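Local structure of putative branched chain amino acid ABC transporter, periplasmic amino acid-binding protein (Brucella ovis, 4XFK) at residues A25-G28 and L29-A33; A281-Y284 and K285-G289; A298-F301 and G302-F306. The protein probably binds branched-chain and related amino acids in the periplasm as the soluble receptor component of an ABC-type amino-acid transport system. The protein carries 1 engineered substitution. All blocks are in the same frame, centred on the assembly; numbering follows the deposited sequence. Where two conformers were deposited one is given.

Contact 1: A25-G28 and L29-A33; sequences ASTG and LLYRA. With NA (sodium ion), chain D.
Tyr31 and Thr27 stand one helical turn apart in the N-terminal part of helix 26-44, and Tyr31 reaches past Thr27 to a sodium ion. The metal lies 2.4 Å from Tyr31 OH; two waters and the carbonyl oxygens of Gly85 and Gly116 complete the five ligands observed. Tyr31 N bonds Thr27 O at 3.0 Å, 164° at the hydrogen, a near-straight bond that holds the backbone of the metal ligand in the helix. Leu29 N to Ala25 O, at 2.8 Å, and Arg32 N to Gly28 O, at 2.9 Å, continue the ladder. Leu30 N makes two weak bonds, to Ser26 O and Thr27 O.

With Thr27 OG1 at a chi1 of -63°, CG2 is left anti to the backbone N, which brings this methyl alongside the Tyr31 ring, 3.6 Å from Tyr31 CE2, while OG1 hydrogen-bonds Tyr294 OH. Gly28 CA lies at the ring edge, near its plane. Separately, Ala25 CB meets Leu29 CD1 at 4.0 Å.

The segment belongs to the N-terminal part of the helix in the beta-alpha-beta unit formed with strands 13-18 and 54-59. Arg32 extends to a salt bridge with Glu57, Tyr31 rests on Glu18 of strand 13-18, and Leu30 touches Glu296 of helix 296-312.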
ATOM      1  N   ALA A  25       9.340  -7.929  10.889  1.00  9.35           N
ATOM      2  CA  ALA A  25       9.860  -7.068   9.823  1.00  7.88           C
ATOM      3  C   ALA A  25       9.537  -7.520   8.404  1.00  7.74           C
ATOM      4  O   ALA A  25      10.019  -6.916   7.462  1.00  7.73           O
ATOM      5  CB  ALA A  25      11.386  -6.887   9.982  1.00  9.16           C
ATOM      6  N   SER A  26       8.716  -8.550   8.212  1.00  7.78           N
ATOM      7  CA  SER A  26       8.535  -9.062   6.855  0.51  8.84           C
ATOM      8  C   SER A  26       7.998  -7.998   5.890  1.00  8.32           C
ATOM      9  O   SER A  26       8.470  -7.890   4.753  1.00 10.18           O
ATOM     10  CB  SER A  26       7.685 -10.338   6.823  0.51 11.67           C
ATOM     11  OG  SER A  26       6.376 -10.113   7.307  0.51 12.87           O
ATOM     12  N   THR A  27       7.039  -7.191   6.334  1.00  7.09           N
ATOM     13  CA  THR A  27       6.509  -6.156   5.461  1.00  6.70           C
ATOM     14  C   THR A  27       7.506  -5.009   5.283  1.00  6.17           C
ATOM     15  O   THR A  27       7.743  -4.555   4.158  1.00  6.43           O
ATOM     16  CB  THR A  27       5.142  -5.655   5.959  1.00  6.78           C
ATOM     17  OG1 THR A  27       4.211  -6.743   5.903  1.00  7.14           O
ATOM     18  CG2 THR A  27       4.609  -4.526   5.088  1.00  7.20           C
ATOM     19  N   GLY A  28       8.113  -4.558   6.381  1.00  6.22           N
ATOM     20  CA  GLY A  28       9.100  -3.491   6.315  1.00  6.93           C
ATOM     21  C   GLY A  28      10.258  -3.833   5.396  1.00  6.64           C
ATOM     22  O   GLY A  28      10.762  -2.971   4.669  1.00  7.06           O
ATOM     23  N   LEU A  29      10.667  -5.100   5.386  1.00  6.23           N
ATOM     24  CA  LEU A  29      11.767  -5.517   4.514  1.00  6.68           C
ATOM     25  C   LEU A  29      11.387  -5.503   3.034  1.00  6.47           C
ATOM     26  O   LEU A  29      12.249  -5.337   2.168  1.00  6.93           O
ATOM     27  CB  LEU A  29      12.299  -6.890   4.932  1.00  8.12           C
ATOM     28  CG  LEU A  29      13.089  -6.868   6.239  1.00  9.73           C
ATOM     29  CD1 LEU A  29      13.303  -8.287   6.746  1.00 12.37           C
ATOM     30  CD2 LEU A  29      14.427  -6.162   6.052  1.00 10.85           C
ATOM     31  N   LEU A  30      10.101  -5.682   2.730  1.00  5.45           N
ATOM     32  CA  LEU A  30       9.642  -5.571   1.347  1.00  6.98           C
ATOM     33  C   LEU A  30       9.587  -4.096   0.930  1.00  6.55           C
ATOM     34  O   LEU A  30       9.908  -3.771  -0.216  1.00  6.95           O
ATOM     35  CB  LEU A  30       8.303  -6.289   1.137  1.00  7.94           C
ATOM     36  CG  LEU A  30       8.379  -7.810   1.348  1.00  8.28           C
ATOM     37  CD1 LEU A  30       6.980  -8.424   1.268  1.00 10.11           C
ATOM     38  CD2 LEU A  30       9.345  -8.477   0.347  1.00 11.34           C
ATOM     39  N   TYR A  31       9.217  -3.204   1.855  1.00  6.11           N
ATOM     40  CA  TYR A  31       9.401  -1.765   1.592  1.00  6.26           C
ATOM     41  C   TYR A  31      10.868  -1.462   1.309  1.00  5.71           C
ATOM     42  O   TYR A  31      11.178  -0.739   0.364  1.00  6.53           O
ATOM     43  CB  TYR A  31       8.847  -0.863   2.725  1.00  6.49           C
ATOM     44  CG  TYR A  31       7.349  -0.734   2.616  1.00  5.96           C
ATOM     45  CD1 TYR A  31       6.779   0.069   1.637  1.00  6.99           C
ATOM     46  CD2 TYR A  31       6.502  -1.449   3.461  1.00  6.84           C
ATOM     47  CE1 TYR A  31       5.408   0.164   1.506  1.00  6.28           C
ATOM     48  CE2 TYR A  31       5.119  -1.366   3.337  1.00  6.69           C
ATOM     49  CZ  TYR A  31       4.576  -0.560   2.358  1.00  6.43           C
ATOM     50  OH  TYR A  31       3.204  -0.495   2.213  1.00  7.88           O
ATOM     51  N   ARG A  32      11.768  -2.008   2.119  1.00  5.44           N
ATOM     52  CA  ARG A  32      13.186  -1.793   1.880  1.00  6.31           C
ATOM     53  C   ARG A  32      13.594  -2.266   0.491  1.00  5.91           C
ATOM     54  O   ARG A  32      14.276  -1.550  -0.227  1.00  6.23           O
ATOM     55  CB  ARG A  32      14.024  -2.498   2.935  1.00  6.13           C
ATOM     56  CG  ARG A  32      15.515  -2.266   2.761  1.00  6.65           C
ATOM     57  CD  ARG A  32      16.294  -2.997   3.826  1.00  9.19           C
ATOM     58  NE  ARG A  32      17.737  -2.851   3.663  1.00 11.21           N
ATOM     59  CZ  ARG A  32      18.473  -3.675   2.922  1.00 15.23           C
ATOM     60  NH1 ARG A  32      17.887  -4.679   2.280  1.00 15.88           N
ATOM     61  NH2 ARG A  32      19.777  -3.506   2.823  1.00 19.18           N
ATOM     62  N   ALA A  33      13.173  -3.466   0.109  1.00  6.07           N
ATOM     63  CA  ALA A  33      13.521  -3.999  -1.210  1.00  6.86           C
ATOM     64  C   ALA A  33      13.038  -3.068  -2.326  1.00  7.42           C
ATOM     65  O   ALA A  33      13.775  -2.778  -3.267  1.00  7.00           O
ATOM     66  CB  ALA A  33      12.959  -5.409  -1.392  1.00  7.99           C
TER
HETATM   67 NA    NA D 502       1.466  -0.687   3.787  1.00 15.00          NA
HETATM   68  O   HOH W   1      -0.097  -1.848   2.629  1.00 11.88           O
HETATM   69  O   HOH W   2       1.627  -2.315   5.289  1.00 10.33           O

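Contact 2: A281-Y284 and K285-G289; sequences AEDY and KKVTG
Thr288 lies across the Tyr284 ring with its methyl over one face: CG2 is 3.7 Å from the Tyr284 ring centroid and 16° off the ring normal, a CH-pi contact. The same residue grips the Tyr284 carbonyl twice. Its backbone N donates to Tyr284 O at 2.8 Å, while Thr288 OG1 reaches that oxygen at 3.0 Å from above the carbonyl plane. A chi1 of 74° puts OG1 between the backbone N and carbonyl carbon, folding the hydroxyl back toward the preceding turn; OG1 also accepts a hydrogen bond from His290 N.

Lys286 bends partway along its chain, placing CE 3.6 Å from Asp283 OD1, but its NZ stays 4.0 Å from OD1, too far for an ion pair. The firmer partners of Asp283 are on OD2, which forms a salt bridge to Lys41 NZ and a hydrogen bond to Tyr37 OH, both of helix 26-44. Tyr284 OH hydrogen-bonds Glu296 OE2, and the Tyr284 ring meets that of Tyr37 at an inclination.

Regular backbone bonds, such as Lys285 N to Ala281 O at 3.0 Å, underlie these side chains. Gly289 N still bonds Lys285 O (2.8 Å), but Gly289 itself leaves the helix, with a phi of 97°, the left-handed glycine conformation characteristic of a helix C-terminus.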
ATOM      1  N   ALA A 281       8.274  -7.386 -13.720  1.00 10.10           N
ATOM      2  CA  ALA A 281       8.341  -8.509 -12.788  1.00 10.57           C
ATOM      3  C   ALA A 281       9.697  -9.191 -12.891  1.00  9.77           C
ATOM      4  O   ALA A 281      10.335  -9.491 -11.885  1.00 10.33           O
ATOM      5  CB  ALA A 281       7.219  -9.510 -13.061  1.00 12.06           C
ATOM      6  N   GLU A 282      10.151  -9.425 -14.118  1.00 10.64           N
ATOM      7  CA  GLU A 282      11.432 -10.093 -14.324  1.00 11.19           C
ATOM      8  C   GLU A 282      12.620  -9.246 -13.858  1.00 10.64           C
ATOM      9  O   GLU A 282      13.563  -9.768 -13.258  1.00 11.73           O
ATOM     10  CB  GLU A 282      11.596 -10.493 -15.790  1.00 12.25           C
ATOM     11  CG  GLU A 282      10.637 -11.598 -16.243  1.00 13.66           C
ATOM     12  CD  GLU A 282      10.938 -12.938 -15.593  1.00 15.93           C
ATOM     13  OE1 GLU A 282      12.119 -13.190 -15.302  1.00 19.75           O
ATOM     14  OE2 GLU A 282       9.999 -13.738 -15.367  1.00 16.68           O
ATOM     15  N   ASP A 283      12.589  -7.945 -14.128  1.00 10.77           N
ATOM     16  CA  ASP A 283      13.693  -7.090 -13.711  1.00 10.61           C
ATOM     17  C   ASP A 283      13.748  -6.974 -12.191  1.00  9.37           C
ATOM     18  O   ASP A 283      14.826  -7.024 -11.590  1.00 10.65           O
ATOM     19  CB  ASP A 283      13.598  -5.698 -14.335  1.00 11.92           C
ATOM     20  CG  ASP A 283      14.826  -4.866 -14.051  1.00 14.54           C
ATOM     21  OD1 ASP A 283      15.884  -5.161 -14.642  1.00 17.90           O
ATOM     22  OD2 ASP A 283      14.743  -3.928 -13.229  1.00 14.85           O
ATOM     23  N   TYR A 284      12.585  -6.838 -11.566  1.00  8.80           N
ATOM     24  CA  TYR A 284      12.523  -6.743 -10.116  1.00  8.82           C
ATOM     25  C   TYR A 284      13.055  -8.018  -9.468  1.00 10.01           C
ATOM     26  O   TYR A 284      13.774  -7.958  -8.476  1.00 10.38           O
ATOM     27  CB  TYR A 284      11.084  -6.462  -9.674  1.00  8.80           C
ATOM     28  CG  TYR A 284      10.961  -6.037  -8.237  1.00  8.07           C
ATOM     29  CD1 TYR A 284      11.113  -4.702  -7.880  1.00  7.47           C
ATOM     30  CD2 TYR A 284      10.706  -6.962  -7.235  1.00  8.77           C
ATOM     31  CE1 TYR A 284      11.012  -4.299  -6.558  1.00  8.05           C
ATOM     32  CE2 TYR A 284      10.595  -6.564  -5.912  1.00  8.75           C
ATOM     33  CZ  TYR A 284      10.754  -5.227  -5.583  1.00  8.03           C
ATOM     34  OH  TYR A 284      10.652  -4.793  -4.277  1.00  8.97           O
ATOM     35  N   LYS A 285      12.704  -9.174 -10.022  1.00 10.22           N
ATOM     36  CA  LYS A 285      13.266 -10.426  -9.521  1.00 10.77           C
ATOM     37  C   LYS A 285      14.784 -10.503  -9.713  1.00 11.97           C
ATOM     38  O   LYS A 285      15.498 -10.978  -8.832  1.00 12.89           O
ATOM     39  CB  LYS A 285      12.576 -11.643 -10.155  1.00 11.07           C
ATOM     40  CG  LYS A 285      13.134 -12.970  -9.651  1.00 11.95           C
ATOM     41  CD  LYS A 285      12.366 -14.170 -10.168  1.00 14.86           C
ATOM     42  CE  LYS A 285      12.932 -15.463  -9.594  1.00 18.29           C
ATOM     43  NZ  LYS A 285      12.131 -16.647 -10.018  1.00 22.37           N
ATOM     44  N   LYS A 286      15.278 -10.036 -10.858  1.00 11.45           N
ATOM     45  CA  LYS A 286      16.715 -10.021 -11.105  1.00 12.98           C
ATOM     46  C   LYS A 286      17.447  -9.243 -10.019  1.00 12.02           C
ATOM     47  O   LYS A 286      18.506  -9.657  -9.544  1.00 15.13           O
ATOM     48  CB  LYS A 286      17.011  -9.415 -12.475  1.00 15.06           C
ATOM     49  CG  LYS A 286      18.463  -9.536 -12.902  1.00 20.06           C
ATOM     50  CD  LYS A 286      18.649  -9.150 -14.362  1.00 24.52           C
ATOM     51  CE  LYS A 286      18.521  -7.648 -14.574  1.00 27.46           C
ATOM     52  NZ  LYS A 286      19.097  -7.232 -15.890  1.00 28.93           N
ATOM     53  N   VAL A 287      16.870  -8.117  -9.615  1.00 11.30           N
ATOM     54  CA  VAL A 287      17.506  -7.258  -8.628  1.00 11.01           C
ATOM     55  C   VAL A 287      17.298  -7.732  -7.190  1.00 11.87           C
ATOM     56  O   VAL A 287      18.250  -7.785  -6.409  1.00 13.71           O
ATOM     57  CB  VAL A 287      17.008  -5.802  -8.757  1.00 12.20           C
ATOM     58  CG1 VAL A 287      17.570  -4.939  -7.634  1.00 13.69           C
ATOM     59  CG2 VAL A 287      17.373  -5.225 -10.128  1.00 13.04           C
ATOM     60  N   THR A 288      16.064  -8.075  -6.833  1.00 11.61           N
ATOM     61  CA  THR A 288      15.753  -8.355  -5.433  1.00 10.96           C
ATOM     62  C   THR A 288      15.775  -9.832  -5.081  1.00 11.85           C
ATOM     63  O   THR A 288      15.830 -10.182  -3.907  1.00 14.45           O
ATOM     64  CB  THR A 288      14.364  -7.840  -5.041  1.00  9.89           C
ATOM     65  OG1 THR A 288      13.372  -8.697  -5.621  1.00  9.96           O
ATOM     66  CG2 THR A 288      14.168  -6.411  -5.516  1.00 10.92           C
ATOM     67  N   GLY A 289      15.694 -10.699  -6.085  1.00 11.70           N
ATOM     68  CA  GLY A 289      15.620 -12.125  -5.836  1.00 12.33           C
ATOM     69  C   GLY A 289      14.210 -12.702  -5.847  1.00 11.79           C
ATOM     70  O   GLY A 289      14.055 -13.922  -5.844  1.00 14.65           O
TER

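Contact 3: A298-F301 and G302-F306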
ATOM      1  N   ALA A 298       3.251  -0.551  -5.297  1.00  7.92           N
ATOM      2  CA  ALA A 298       2.934   0.850  -4.982  1.00  8.25           C
ATOM      3  C   ALA A 298       4.198   1.627  -4.623  1.00  7.93           C
ATOM      4  O   ALA A 298       4.360   2.790  -5.010  1.00  7.75           O
ATOM      5  CB  ALA A 298       1.924   0.953  -3.856  1.00  8.81           C
ATOM      6  N   ALA A 299       5.107   0.987  -3.892  1.00  6.64           N
ATOM      7  CA  ALA A 299       6.335   1.661  -3.492  1.00  6.38           C
ATOM      8  C   ALA A 299       7.197   1.974  -4.709  1.00  6.10           C
ATOM      9  O   ALA A 299       7.698   3.097  -4.855  1.00  6.93           O
ATOM     10  CB  ALA A 299       7.096   0.840  -2.476  1.00  6.43           C
ATOM     11  N   VAL A 300       7.342   1.009  -5.611  1.00  6.00           N
ATOM     12  CA  VAL A 300       8.119   1.238  -6.825  1.00  6.66           C
ATOM     13  C   VAL A 300       7.463   2.289  -7.726  1.00  6.09           C
ATOM     14  O   VAL A 300       8.117   3.239  -8.175  1.00  6.42           O
ATOM     15  CB  VAL A 300       8.328  -0.065  -7.628  1.00  7.07           C
ATOM     16  CG1 VAL A 300       8.954   0.246  -8.987  1.00  7.66           C
ATOM     17  CG2 VAL A 300       9.161  -1.068  -6.830  1.00  8.18           C
ATOM     18  N   PHE A 301       6.171   2.134  -7.987  1.00  6.60           N
ATOM     19  CA  PHE A 301       5.496   3.028  -8.923  1.00  7.47           C
ATOM     20  C   PHE A 301       5.436   4.451  -8.352  1.00  7.05           C
ATOM     21  O   PHE A 301       5.593   5.440  -9.074  1.00  6.98           O
ATOM     22  CB  PHE A 301       4.090   2.523  -9.280  1.00  8.18           C
ATOM     23  CG  PHE A 301       4.050   1.142  -9.909  1.00  9.18           C
ATOM     24  CD1 PHE A 301       5.180   0.562 -10.463  1.00 10.02           C
ATOM     25  CD2 PHE A 301       2.863   0.416  -9.924  1.00 12.02           C
ATOM     26  CE1 PHE A 301       5.128  -0.715 -11.023  1.00 11.81           C
ATOM     27  CE2 PHE A 301       2.804  -0.854 -10.495  1.00 13.34           C
ATOM     28  CZ  PHE A 301       3.937  -1.420 -11.032  1.00 13.58           C
ATOM     29  N   GLY A 302       5.229   4.552  -7.045  1.00  7.14           N
ATOM     30  CA  GLY A 302       5.239   5.844  -6.397  1.00  7.24           C
ATOM     31  C   GLY A 302       6.584   6.517  -6.537  1.00  6.83           C
ATOM     32  O   GLY A 302       6.662   7.715  -6.819  1.00  7.04           O
ATOM     33  N   LEU A 303       7.650   5.749  -6.345  1.00  6.43           N
ATOM     34  CA  LEU A 303       8.987   6.316  -6.484  1.00  6.86           C
ATOM     35  C   LEU A 303       9.337   6.603  -7.940  1.00  6.17           C
ATOM     36  O   LEU A 303      10.157   7.473  -8.209  1.00  7.06           O
ATOM     37  CB  LEU A 303      10.037   5.443  -5.803  1.00  7.03           C
ATOM     38  CG  LEU A 303       9.959   5.428  -4.276  1.00  7.82           C
ATOM     39  CD1 LEU A 303      10.898   4.369  -3.693  1.00  9.29           C
ATOM     40  CD2 LEU A 303      10.293   6.797  -3.705  1.00  8.49           C
ATOM     41  N   GLN A 304       8.693   5.915  -8.884  1.00  6.43           N
ATOM     42  CA  GLN A 304       8.809   6.295 -10.292  1.00  7.11           C
ATOM     43  C   GLN A 304       8.166   7.654 -10.552  1.00  7.50           C
ATOM     44  O   GLN A 304       8.728   8.478 -11.272  1.00  8.37           O
ATOM     45  CB  GLN A 304       8.226   5.225 -11.220  1.00  7.56           C
ATOM     46  CG  GLN A 304       9.051   3.954 -11.231  1.00 11.09           C
ATOM     47  CD  GLN A 304       8.572   2.924 -12.235  1.00 14.72           C
ATOM     48  OE1 GLN A 304       7.566   3.123 -12.913  1.00 19.87           O
ATOM     49  NE2 GLN A 304       9.296   1.810 -12.333  1.00 16.64           N
ATOM     50  N   LEU A 305       7.003   7.907  -9.960  1.00  7.14           N
ATOM     51  CA  LEU A 305       6.392   9.221 -10.098  1.00  8.29           C
ATOM     52  C   LEU A 305       7.261  10.284  -9.434  1.00  8.33           C
ATOM     53  O   LEU A 305       7.462  11.360  -9.989  1.00  8.73           O
ATOM     54  CB  LEU A 305       4.976   9.243  -9.513  1.00  8.69           C
ATOM     55  CG  LEU A 305       4.244  10.568  -9.731  1.00  9.68           C
ATOM     56  CD1 LEU A 305       4.021  10.828 -11.213  1.00  9.20           C
ATOM     57  CD2 LEU A 305       2.922  10.591  -8.991  1.00 13.44           C
ATOM     58  N   PHE A 306       7.774   9.978  -8.245  1.00  7.48           N
ATOM     59  CA  PHE A 306       8.697  10.863  -7.549  1.00  7.94           C
ATOM     60  C   PHE A 306       9.922  11.172  -8.410  1.00  7.71           C
ATOM     61  O   PHE A 306      10.335  12.326  -8.519  1.00  8.78           O
ATOM     62  CB  PHE A 306       9.103  10.230  -6.216  1.00  8.93           C
ATOM     63  CG  PHE A 306      10.147  11.001  -5.467  1.00  9.52           C
ATOM     64  CD1 PHE A 306       9.880  12.269  -4.959  1.00 10.39           C
ATOM     65  CD2 PHE A 306      11.409  10.462  -5.273  1.00 10.36           C
ATOM     66  CE1 PHE A 306      10.854  12.975  -4.274  1.00 12.31           C
ATOM     67  CE2 PHE A 306      12.373  11.161  -4.580  1.00 12.89           C
ATOM     68  CZ  PHE A 306      12.096  12.415  -4.086  1.00 12.96           C
TER
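Val300 and Gln304 share one side of helix 296-312, joined through both backbone and side chains. Among the hydrogen bonds, Gln304 N donates to Val300 O at 2.8 Å with an angle of 145° at the hydrogen, and Gly302 N reaches Ala298 O at the same 2.8 Å. Leu303 N to Ala299 O and Leu305 N to Phe301 O, each 3.0 Å, make up an unbroken i to i+4 ladder.

Side-chain contacts are sparser. The Gln304 chain, with CG beside its own backbone N (chi1 -69°) and extended beyond, runs alongside Val300 and points the same way, so that Gln304 NE2 comes 3.7 Å from Val300 CG1. Its amide nitrogen also makes a weak hydrogen bond to Gln38 of helix 26-44. Leu303 folds over the preceding turn, with CG 3.3 Å from Ala299 O.

The outward packing is mostly apolar. Ala299 and Val300 touch Ala34 of helix 26-44, while the Phe301 ring meets that of Phe280 at about 55° between planes and also touches Tyr341. Leu305 lies against Val334, Tyr341 and Met343 of strands 333-336 and 339-343.

Chemically, this is a mainly hydrophobic, buried helix segment whose backbone polarity is met within the helix: Ala299, Val300 and Leu303 face helix 26-44, while Phe301 and Leu305 face strands 333-336 and 339-343, and Gln304 touches both Gln38 and Thr336.

The three contacts come in series along the chain, and their centres lie about 15 to 16 Å apart. Contact 1 lies in the N-terminal part of helix 26-44, contact 2 closes helix 274-288, and contact 3 lies on helix 296-312, the next helix in the chain. All three touch one another: Tyr284 OH approaches Ala33 C at 3.5 Å, Tyr284 CE1 meets Val300 CG2 at 3.7 Å, and Tyr31 CD1 lies 4.2 Å from Ala299 CB. An N-terminal helix of the parallel-sheet domain thus packs against two helices from much later in the chain, consistent with the interwoven two-domain architecture of periplasmic binding proteins, in which the chain passes between lobes more than once.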